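Local coordinates for protein GH127 beta-L-arabinofuranoside (Geobacillus stearothermophilus, PDB 4QK0) that probably hydrolyses beta-L-arabinofuranosides, splitting off L-arabinose as a glycoside hydrolase of family 127, at residues Ala277-Lys282 / Arg346-Leu350; Lys401-Gln405 / Trp633-Glu638; Pro533-Ile537 / Leu575-Leu581. All coordinates share one frame; numbering follows the deposited sequence.

Contact 1 of 3, residues Ala277-Lys282 / Arg346-Leu350; sequences AGLAAK and RMLEL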
loop_
_atom_site.group_PDB
_atom_site.type_symbol
_atom_site.label_atom_id
_atom_site.label_comp_id
_atom_site.label_asym_id
_atom_site.label_seq_id
_atom_site.Cartn_x
_atom_site.Cartn_y
_atom_site.Cartn_z
ATOM N N ALA A 277 11.185 -17.765 -25.512
ATOM C CA ALA A 277 11.596 -19.141 -25.261
ATOM C C ALA A 277 11.301 -20.071 -26.440
ATOM O O ALA A 277 12.114 -20.928 -26.775
ATOM C CB ALA A 277 10.928 -19.673 -24.028
ATOM N N GLY A 278 10.132 -19.893 -27.048
ATOM C CA GLY A 278 9.764 -20.598 -28.279
ATOM C C GLY A 278 10.741 -20.305 -29.428
ATOM O O GLY A 278 11.153 -21.218 -30.094
ATOM N N LEU A 279 11.114 -19.049 -29.626
ATOM C CA LEU A 279 12.061 -18.676 -30.647
ATOM C C LEU A 279 13.482 -19.182 -30.355
ATOM O O LEU A 279 14.129 -19.697 -31.241
ATOM C CB LEU A 279 12.138 -17.191 -30.808
ATOM C CG LEU A 279 10.910 -16.545 -31.419
ATOM C CD1 LEU A 279 10.946 -15.039 -31.137
ATOM C CD2 LEU A 279 10.808 -16.826 -32.912
ATOM N N ALA A 280 13.941 -19.093 -29.119
ATOM C CA ALA A 280 15.227 -19.688 -28.782
ATOM C C ALA A 280 15.292 -21.178 -29.155
ATOM O O ALA A 280 16.298 -21.655 -29.620
ATOM C CB ALA A 280 15.526 -19.530 -27.315
ATOM N N ALA A 281 14.206 -21.912 -28.926
ATOM C CA ALA A 281 14.168 -23.334 -29.241
ATOM C C ALA A 281 14.193 -23.564 -30.731
ATOM O O ALA A 281 14.972 -24.348 -31.218
ATOM C CB ALA A 281 12.900 -23.970 -28.665
ATOM N N LYS A 282 13.295 -22.897 -31.450
ATOM C CA LYS A 282 13.148 -23.144 -32.847
ATOM C C LYS A 282 14.340 -22.644 -33.653
ATOM O O LYS A 282 14.684 -23.279 -34.629
ATOM C CB LYS A 282 11.840 -22.555 -33.369
ATOM C CG LYS A 282 10.622 -23.250 -32.758
ATOM C CD LYS A 282 9.337 -22.811 -33.424
ATOM C CE LYS A 282 8.107 -23.123 -32.587
ATOM N NZ LYS A 282 7.913 -24.573 -32.348
ATOM N N ARG A 346 6.980 -23.611 -22.800
ATOM C CA ARG A 346 8.034 -23.323 -23.742
ATOM C C ARG A 346 9.406 -23.509 -23.131
ATOM O O ARG A 346 10.363 -23.869 -23.842
ATOM C CB ARG A 346 7.930 -21.907 -24.284
ATOM C CG ARG A 346 6.698 -21.681 -25.132
ATOM C CD ARG A 346 6.684 -22.569 -26.360
ATOM N NE ARG A 346 5.746 -22.124 -27.380
ATOM C CZ ARG A 346 5.579 -22.713 -28.566
ATOM N NH1 ARG A 346 6.299 -23.775 -28.882
ATOM N NH2 ARG A 346 4.663 -22.254 -29.441
HETATM N N MSE A 347 9.547 -23.210 -21.835
HETATM C CA MSE A 347 10.867 -23.404 -21.200
HETATM C C MSE A 347 11.173 -24.878 -21.246
HETATM O O MSE A 347 12.300 -25.261 -21.450
HETATM C CB MSE A 347 10.968 -22.930 -19.770
HETATM C CG MSE A 347 10.860 -21.412 -19.589
HETATM SE SE MSE A 347 12.283 -20.425 -20.482
HETATM C CE MSE A 347 13.823 -20.908 -19.362
ATOM N N LEU A 348 10.192 -25.714 -21.009
ATOM C CA LEU A 348 10.391 -27.147 -21.063
ATOM C C LEU A 348 10.855 -27.625 -22.445
ATOM O O LEU A 348 11.601 -28.557 -22.537
ATOM C CB LEU A 348 9.113 -27.881 -20.708
ATOM C CG LEU A 348 8.870 -27.906 -19.203
ATOM C CD1 LEU A 348 7.471 -28.423 -18.906
ATOM C CD2 LEU A 348 9.933 -28.738 -18.507
ATOM N N GLU A 349 10.391 -26.980 -23.506
ATOM C CA GLU A 349 10.825 -27.324 -24.865
ATOM C C GLU A 349 12.233 -26.827 -25.121
ATOM O O GLU A 349 12.943 -27.350 -25.947
ATOM C CB GLU A 349 9.830 -26.778 -25.886
ATOM C CG GLU A 349 8.485 -27.526 -25.783
ATOM C CD GLU A 349 7.325 -26.862 -26.544
ATOM O OE1 GLU A 349 7.576 -25.857 -27.262
ATOM O OE2 GLU A 349 6.163 -27.325 -26.398
ATOM N N LEU A 350 12.669 -25.856 -24.347
ATOM C CA LEU A 350 14.009 -25.332 -24.483
ATOM C C LEU A 350 15.055 -26.112 -23.697
ATOM O O LEU A 350 16.217 -26.186 -24.082
ATOM C CB LEU A 350 13.975 -23.910 -23.989
ATOM C CG LEU A 350 15.173 -23.006 -24.130
ATOM C CD1 LEU A 350 15.571 -22.892 -25.598
ATOM C CD2 LEU A 350 14.807 -21.636 -23.563
HETATM O O HOH W 1 10.797 -23.605 -26.379
#

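Contact 2 of 3, residues Lys401-Gln405 / Trp633-Glu638; sequences KPVRQ and WCNRGE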
loop_
_atom_site.group_PDB
_atom_site.type_symbol
_atom_site.label_atom_id
_atom_site.label_comp_id
_atom_site.label_asym_id
_atom_site.label_seq_id
_atom_site.Cartn_x
_atom_site.Cartn_y
_atom_site.Cartn_z
ATOM N N LYS A 401 -10.430 -7.418 -4.106
ATOM C CA LYS A 401 -11.842 -7.701 -3.817
ATOM C C LYS A 401 -11.920 -8.848 -2.856
ATOM O O LYS A 401 -11.283 -9.852 -3.045
ATOM C CB LYS A 401 -12.619 -8.065 -5.064
ATOM C CG LYS A 401 -12.595 -7.037 -6.137
ATOM C CD LYS A 401 -13.210 -5.754 -5.669
ATOM C CE LYS A 401 -12.911 -4.640 -6.647
ATOM N NZ LYS A 401 -13.830 -3.508 -6.335
ATOM N N PRO A 402 -12.683 -8.678 -1.784
ATOM C CA PRO A 402 -12.739 -9.730 -0.767
ATOM C C PRO A 402 -13.608 -10.914 -1.134
ATOM O O PRO A 402 -13.528 -11.940 -0.492
ATOM C CB PRO A 402 -13.317 -9.006 0.473
ATOM C CG PRO A 402 -14.050 -7.842 -0.075
ATOM C CD PRO A 402 -13.314 -7.413 -1.321
ATOM N N VAL A 403 -14.461 -10.764 -2.141
ATOM C CA VAL A 403 -15.176 -11.894 -2.694
ATOM C C VAL A 403 -15.143 -11.883 -4.214
ATOM O O VAL A 403 -14.897 -10.836 -4.827
ATOM C CB VAL A 403 -16.662 -11.910 -2.236
ATOM C CG1 VAL A 403 -16.699 -11.995 -0.730
ATOM C CG2 VAL A 403 -17.454 -10.695 -2.741
ATOM N N ARG A 404 -15.383 -13.049 -4.817
ATOM C CA ARG A 404 -15.294 -13.176 -6.254
ATOM C C ARG A 404 -16.542 -12.568 -6.837
ATOM O O ARG A 404 -17.506 -12.391 -6.128
ATOM C CB ARG A 404 -15.128 -14.656 -6.655
ATOM C CG ARG A 404 -13.834 -15.332 -6.157
ATOM C CD ARG A 404 -13.532 -16.660 -6.889
ATOM N NE ARG A 404 -12.327 -17.298 -6.375
ATOM C CZ ARG A 404 -12.281 -18.027 -5.286
ATOM N NH1 ARG A 404 -13.369 -18.264 -4.590
ATOM N NH2 ARG A 404 -11.123 -18.457 -4.827
ATOM N N GLN A 405 -16.515 -12.216 -8.107
ATOM C CA GLN A 405 -17.663 -11.600 -8.724
ATOM C C GLN A 405 -17.698 -11.897 -10.219
ATOM O O GLN A 405 -16.821 -12.596 -10.753
ATOM C CB GLN A 405 -17.585 -10.095 -8.515
ATOM C CG GLN A 405 -16.308 -9.486 -9.041
ATOM C CD GLN A 405 -16.149 -7.997 -8.726
ATOM O OE1 GLN A 405 -16.130 -7.572 -7.558
ATOM N NE2 GLN A 405 -15.979 -7.199 -9.778
ATOM N N TRP A 633 -10.201 -21.056 -1.240
ATOM C CA TRP A 633 -10.627 -20.014 -0.305
ATOM C C TRP A 633 -11.756 -19.217 -0.926
ATOM O O TRP A 633 -11.980 -19.264 -2.141
ATOM C CB TRP A 633 -9.401 -19.133 0.129
ATOM C CG TRP A 633 -9.161 -17.895 -0.685
ATOM C CD1 TRP A 633 -8.513 -17.807 -1.857
ATOM C CD2 TRP A 633 -9.580 -16.564 -0.352
ATOM N NE1 TRP A 633 -8.555 -16.533 -2.319
ATOM C CE2 TRP A 633 -9.181 -15.736 -1.398
ATOM C CE3 TRP A 633 -10.300 -16.006 0.734
ATOM C CZ2 TRP A 633 -9.433 -14.366 -1.409
ATOM C CZ3 TRP A 633 -10.564 -14.664 0.725
ATOM C CH2 TRP A 633 -10.112 -13.840 -0.333
ATOM N N CYS A 634 -12.499 -18.520 -0.075
ATOM C CA CYS A 634 -13.597 -17.620 -0.485
ATOM C C CYS A 634 -14.724 -18.341 -1.217
ATOM O O CYS A 634 -15.393 -17.739 -2.053
ATOM C CB CYS A 634 -13.077 -16.497 -1.339
ATOM S SG CYS A 634 -14.034 -14.988 -1.299
ATOM N N ASN A 635 -14.946 -19.599 -0.876
ATOM C CA ASN A 635 -16.151 -20.288 -1.309
ATOM C C ASN A 635 -17.182 -20.455 -0.175
ATOM O O ASN A 635 -18.218 -21.012 -0.391
ATOM C CB ASN A 635 -15.817 -21.670 -1.894
ATOM C CG ASN A 635 -15.178 -21.542 -3.268
ATOM O OD1 ASN A 635 -15.849 -21.466 -4.287
ATOM N ND2 ASN A 635 -13.872 -21.464 -3.272
ATOM N N ARG A 636 -16.885 -19.939 1.015
ATOM C CA ARG A 636 -17.769 -20.050 2.154
ATOM C C ARG A 636 -17.989 -18.692 2.791
ATOM O O ARG A 636 -18.091 -18.560 3.968
ATOM C CB ARG A 636 -17.162 -21.025 3.122
ATOM C CG ARG A 636 -17.090 -22.426 2.524
ATOM C CD ARG A 636 -16.281 -23.389 3.368
ATOM N NE ARG A 636 -14.903 -22.937 3.570
ATOM C CZ ARG A 636 -14.130 -23.303 4.582
ATOM N NH1 ARG A 636 -14.588 -24.106 5.535
ATOM N NH2 ARG A 636 -12.920 -22.809 4.696
ATOM N N GLY A 637 -18.112 -17.683 1.959
ATOM C CA GLY A 637 -18.435 -16.342 2.374
ATOM C C GLY A 637 -17.232 -15.463 2.660
ATOM O O GLY A 637 -16.099 -15.916 2.841
ATOM N N GLU A 638 -17.519 -14.178 2.708
ATOM C CA GLU A 638 -16.533 -13.157 2.986
ATOM C C GLU A 638 -15.886 -13.371 4.352
ATOM O O GLU A 638 -16.530 -13.780 5.313
ATOM C CB GLU A 638 -17.182 -11.782 2.913
ATOM C CG GLU A 638 -16.187 -10.635 2.912
ATOM C CD GLU A 638 -16.771 -9.314 2.406
ATOM O OE1 GLU A 638 -17.582 -9.306 1.471
ATOM O OE2 GLU A 638 -16.445 -8.268 2.978
HETATM O O HOH W 2 -16.355 -15.854 -3.747
#

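Contact 3 of 3, residues Pro533-Ile537 / Leu575-Leu581; sequences PVERI and LPRDAKL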
loop_
_atom_site.group_PDB
_atom_site.type_symbol
_atom_site.label_atom_id
_atom_site.label_comp_id
_atom_site.label_asym_id
_atom_site.label_seq_id
_atom_site.Cartn_x
_atom_site.Cartn_y
_atom_site.Cartn_z
ATOM N N PRO A 533 4.269 -35.296 3.247
ATOM C CA PRO A 533 4.141 -34.746 4.579
ATOM C C PRO A 533 3.688 -33.297 4.573
ATOM O O PRO A 533 3.798 -32.608 3.537
ATOM C CB PRO A 533 5.583 -34.767 5.101
ATOM C CG PRO A 533 6.428 -34.616 3.889
ATOM C CD PRO A 533 5.676 -35.396 2.822
ATOM N N VAL A 534 3.164 -32.810 5.695
ATOM C CA VAL A 534 2.834 -31.367 5.796
ATOM C C VAL A 534 4.147 -30.635 5.950
ATOM O O VAL A 534 4.864 -30.935 6.834
ATOM C CB VAL A 534 1.938 -31.033 7.000
ATOM C CG1 VAL A 534 1.748 -29.507 7.147
ATOM C CG2 VAL A 534 0.577 -31.677 6.822
ATOM N N GLU A 535 4.429 -29.678 5.098
ATOM C CA GLU A 535 5.630 -28.939 5.208
ATOM C C GLU A 535 5.370 -27.480 5.658
ATOM O O GLU A 535 4.405 -26.857 5.255
ATOM C CB GLU A 535 6.315 -28.853 3.847
ATOM C CG GLU A 535 6.704 -30.172 3.206
ATOM C CD GLU A 535 8.020 -30.779 3.722
ATOM O OE1 GLU A 535 8.523 -30.389 4.821
ATOM O OE2 GLU A 535 8.516 -31.713 3.028
ATOM N N ARG A 536 6.297 -26.958 6.450
ATOM C CA ARG A 536 6.346 -25.557 6.842
ATOM C C ARG A 536 7.292 -24.858 5.878
ATOM O O ARG A 536 8.489 -25.114 5.906
ATOM C CB ARG A 536 6.907 -25.432 8.266
ATOM C CG ARG A 536 5.917 -25.722 9.401
ATOM C CD ARG A 536 6.643 -25.529 10.753
ATOM N NE ARG A 536 5.793 -25.541 11.930
ATOM C CZ ARG A 536 5.234 -26.640 12.450
ATOM N NH1 ARG A 536 5.434 -27.854 11.906
ATOM N NH2 ARG A 536 4.458 -26.538 13.519
ATOM N N ILE A 537 6.781 -23.999 5.019
ATOM C CA ILE A 537 7.627 -23.354 4.043
ATOM C C ILE A 537 8.101 -21.986 4.560
ATOM O O ILE A 537 7.283 -21.182 5.047
ATOM C CB ILE A 537 6.854 -23.174 2.732
ATOM C CG1 ILE A 537 6.288 -24.536 2.229
ATOM C CG2 ILE A 537 7.744 -22.557 1.675
ATOM C CD1 ILE A 537 7.337 -25.615 1.998
ATOM N N LEU A 575 1.913 -19.878 14.990
ATOM C CA LEU A 575 2.102 -21.294 14.840
ATOM C C LEU A 575 3.404 -21.615 15.471
ATOM O O LEU A 575 4.436 -21.225 14.958
ATOM C CB LEU A 575 2.072 -21.661 13.343
ATOM C CG LEU A 575 2.200 -23.152 13.053
ATOM C CD1 LEU A 575 1.030 -23.941 13.643
ATOM C CD2 LEU A 575 2.241 -23.448 11.556
ATOM N N PRO A 576 3.402 -22.330 16.590
ATOM C CA PRO A 576 4.701 -22.758 17.136
ATOM C C PRO A 576 5.404 -23.769 16.249
ATOM O O PRO A 576 4.749 -24.557 15.559
ATOM C CB PRO A 576 4.345 -23.452 18.445
ATOM C CG PRO A 576 2.912 -23.221 18.654
ATOM C CD PRO A 576 2.281 -22.891 17.344
ATOM N N ARG A 577 6.735 -23.709 16.226
ATOM C CA ARG A 577 7.588 -24.621 15.391
ATOM C C ARG A 577 7.315 -26.100 15.669
ATOM O O ARG A 577 7.380 -26.917 14.769
ATOM C CB ARG A 577 9.132 -24.334 15.549
ATOM C CG ARG A 577 9.760 -24.634 16.921
ATOM C CD ARG A 577 9.219 -23.677 17.987
ATOM N NE ARG A 577 8.149 -24.172 18.881
ATOM C CZ ARG A 577 7.470 -23.361 19.707
ATOM N NH1 ARG A 577 7.723 -22.044 19.734
ATOM N NH2 ARG A 577 6.547 -23.851 20.515
ATOM N N ASP A 578 7.008 -26.415 16.914
ATOM C CA ASP A 578 6.876 -27.793 17.335
ATOM C C ASP A 578 5.497 -28.349 17.200
ATOM O O ASP A 578 5.314 -29.519 17.485
ATOM C CB ASP A 578 7.222 -27.920 18.820
ATOM C CG ASP A 578 6.240 -27.133 19.734
ATOM O OD1 ASP A 578 5.011 -27.069 19.450
ATOM O OD2 ASP A 578 6.705 -26.572 20.750
ATOM N N ALA A 579 4.518 -27.499 16.902
ATOM C CA ALA A 579 3.138 -27.933 16.869
ATOM C C ALA A 579 3.001 -29.045 15.861
ATOM O O ALA A 579 3.627 -29.018 14.805
ATOM C CB ALA A 579 2.206 -26.801 16.495
ATOM N N LYS A 580 2.225 -30.053 16.233
ATOM C CA LYS A 580 2.139 -31.273 15.466
ATOM C C LYS A 580 0.974 -31.172 14.518
ATOM O O LYS A 580 -0.175 -31.058 14.920
ATOM C CB LYS A 580 2.091 -32.477 16.406
ATOM C CG LYS A 580 3.299 -32.510 17.347
ATOM C CD LYS A 580 4.641 -32.784 16.672
ATOM C CE LYS A 580 5.054 -34.222 16.903
ATOM N NZ LYS A 580 5.503 -34.486 18.294
ATOM N N LEU A 581 1.307 -31.164 13.235
ATOM C CA LEU A 581 0.321 -30.949 12.205
ATOM C C LEU A 581 -0.103 -32.287 11.614
ATOM O O LEU A 581 0.690 -33.211 11.550
ATOM C CB LEU A 581 0.878 -30.044 11.115
ATOM C CG LEU A 581 1.161 -28.562 11.221
ATOM C CD1 LEU A 581 1.151 -28.101 12.649
ATOM C CD2 LEU A 581 2.449 -28.156 10.510
HETATM O O HOH W 3 4.079 -30.819 12.994
#

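Contact 1 of 3, residues Ala277-Lys282 / Arg346-Leu350
Ala277 and Leu350 meet where helices 266-283 and 334-350 of the catalytic alpha/alpha barrel pack side by side. The short segments run in nearly the same direction, at 22° to one another with axes 8.5 Å apart, a spacing that small residues on 266-283 suit. The methyl CB of Ala277 rests against Arg346 CB at 3.7 Å, with the selenium of Met347, present here as selenomethionine, on its flank. One turn on, Leu350 reaches across: with CG anti to the backbone N (chi1 -173°), it brings CD1 to 3.8 Å from Ala280 CB and to a similar distance from the backbone N of Ala281. The alanines are thus short enough to receive a leucine branch directly against their helix.

Gly278 serves the other long side chain. Arg346 bends at chi2 (-62°) and passes alongside the glycine, its CD 4.1 Å from Gly278 CA, ground that a beta carbon would crowd. The guanidinium then reaches Glu349, one turn along its own helix, in a salt bridge of 2.9 Å between NH1 and OE1, on the syn lone pair of the carboxylate. Glu203 of helix 194-205 adds a second anion, paired with both Lys282 NZ and Arg346 NH1, which probably offsets the closeness of the two cations. Around this pair of helices, helix 286-302 supplies Cys292 against Ala277 and Trp296 against Met347. Between the two backbones a water donates to both Ala277 O and Arg346 O, the latter at 2.6 Å.

Contact 2 of 3, residues Lys401-Gln405 / Trp633-Glu638
At the junction of the catalytic and C-terminal domains, Arg404, in the loop leading to helix 413-422, grips the backbone of Trp633, in the loop joining strands 620-629 and 641-647. Its chain is extended from CG to NE, long enough to span the interface and present the guanidinium end-on. NH1 and NH2 both donate to the single oxygen Trp633 O, NH2 at 2.9 Å, and the acceptor lies at the guanidinium edge, close to its plane. Both hydrogen bonds are bent (N-H...O 140° from NH1 and 143° from NH2), as expected when a pair of donors converges on one atom. Asp373 forms a salt bridge with NH1 and Ser370 O accepts from NH2, so partners on the catalytic side also hold the cation; arginine suits the place because it can serve all of these acceptors at once.

Cys634 adopts left-handed backbone angles, and its side chain fills the space next to the arginine. SG, anti to the backbone N (chi1 -153°), lies 3.2 Å from Pro402 O and 3.6 Å from Val403 CA, while CB sits over one face of the Trp633 indole, toward the rim. Phe380 and Tyr630 in turn pack against the indole.

At the outer margin Glu638 runs alongside Pro402 and crosses Val403 at about a right angle. Its chain and its carboxylate both lie against these two side chains: Glu638 CB is 3.7 Å and Glu638 OE1 3.6 Å from Val403 CG1, and Glu638 OE2 is 3.9 Å from Pro402 CG. One water completes the joint, accepting from Arg404 N and donating to Cys634 O at 2.7 Å.

Contact 3 of 3, residues Pro533-Ile537 / Leu575-Leu581
Arg536, Leu581 and Val534 carry this contact, in which an arginine on strand 534-539 fastens the type I beta turn Pro576-Ala579. Arg536 stretches out fully from CG to NE and sets NH2 between two turn carbonyls: it donates to Pro576 O and to Ala579 O, each at 2.9 Å, the second bond nearly straight at 167°. Pro576 O also takes the turn's own bond from Ala579 N, so the arginine and the turn share one acceptor. Arg577 O stands 3.1 Å above the centre of the guanidinium, and the opposite face receives Leu581, whose CD2 is 3.3 Å from NH1. A flat group that donates at its edge and can be covered on both faces suits this place, which is why arginine fits. Replacing it with a leucine is likely to leave the carbonyls of Pro576 and Ala579 without their shared donor and the turn freer to shift.

Leu581 CD2 also packs on Val534 CG1 at 3.7 Å, the two side chains crossing at about a right angle. A water links Ala579 O with Leu581 N beside the arginine. Strand 549-554 pairs with 534-539 through Glu535 and Ile537 and lends Leu552 to both Leu575 and Leu581; strand 593-603 brings Ile596 to Val534, while Glu535 and Ile537 touch Pro615 and Tyr613 of the second subunit.

Along the chain, contact 1 closes before contact 2 opens, and contact 3 is nested within the loop that contact 2 closes. Contact 1 is internal to the helical catalytic domain, contact 3 to the C-terminal beta domain, and contact 2 joins these two domains. None touches another: centres of contacts 1 and 2 are about 38 Å apart, on opposite sides of the chain's centre, those of 1 and 3 about 39 Å, and those of 2 and 3 about 27 Å. Contacts 2 and 3 are related through strand 641-647, which follows the 633-638 loop and runs parallel to strand 574-586. Through contact 2 the C-terminal domain packs on the catalytic domain, while residues of 533-537 touch the second subunit.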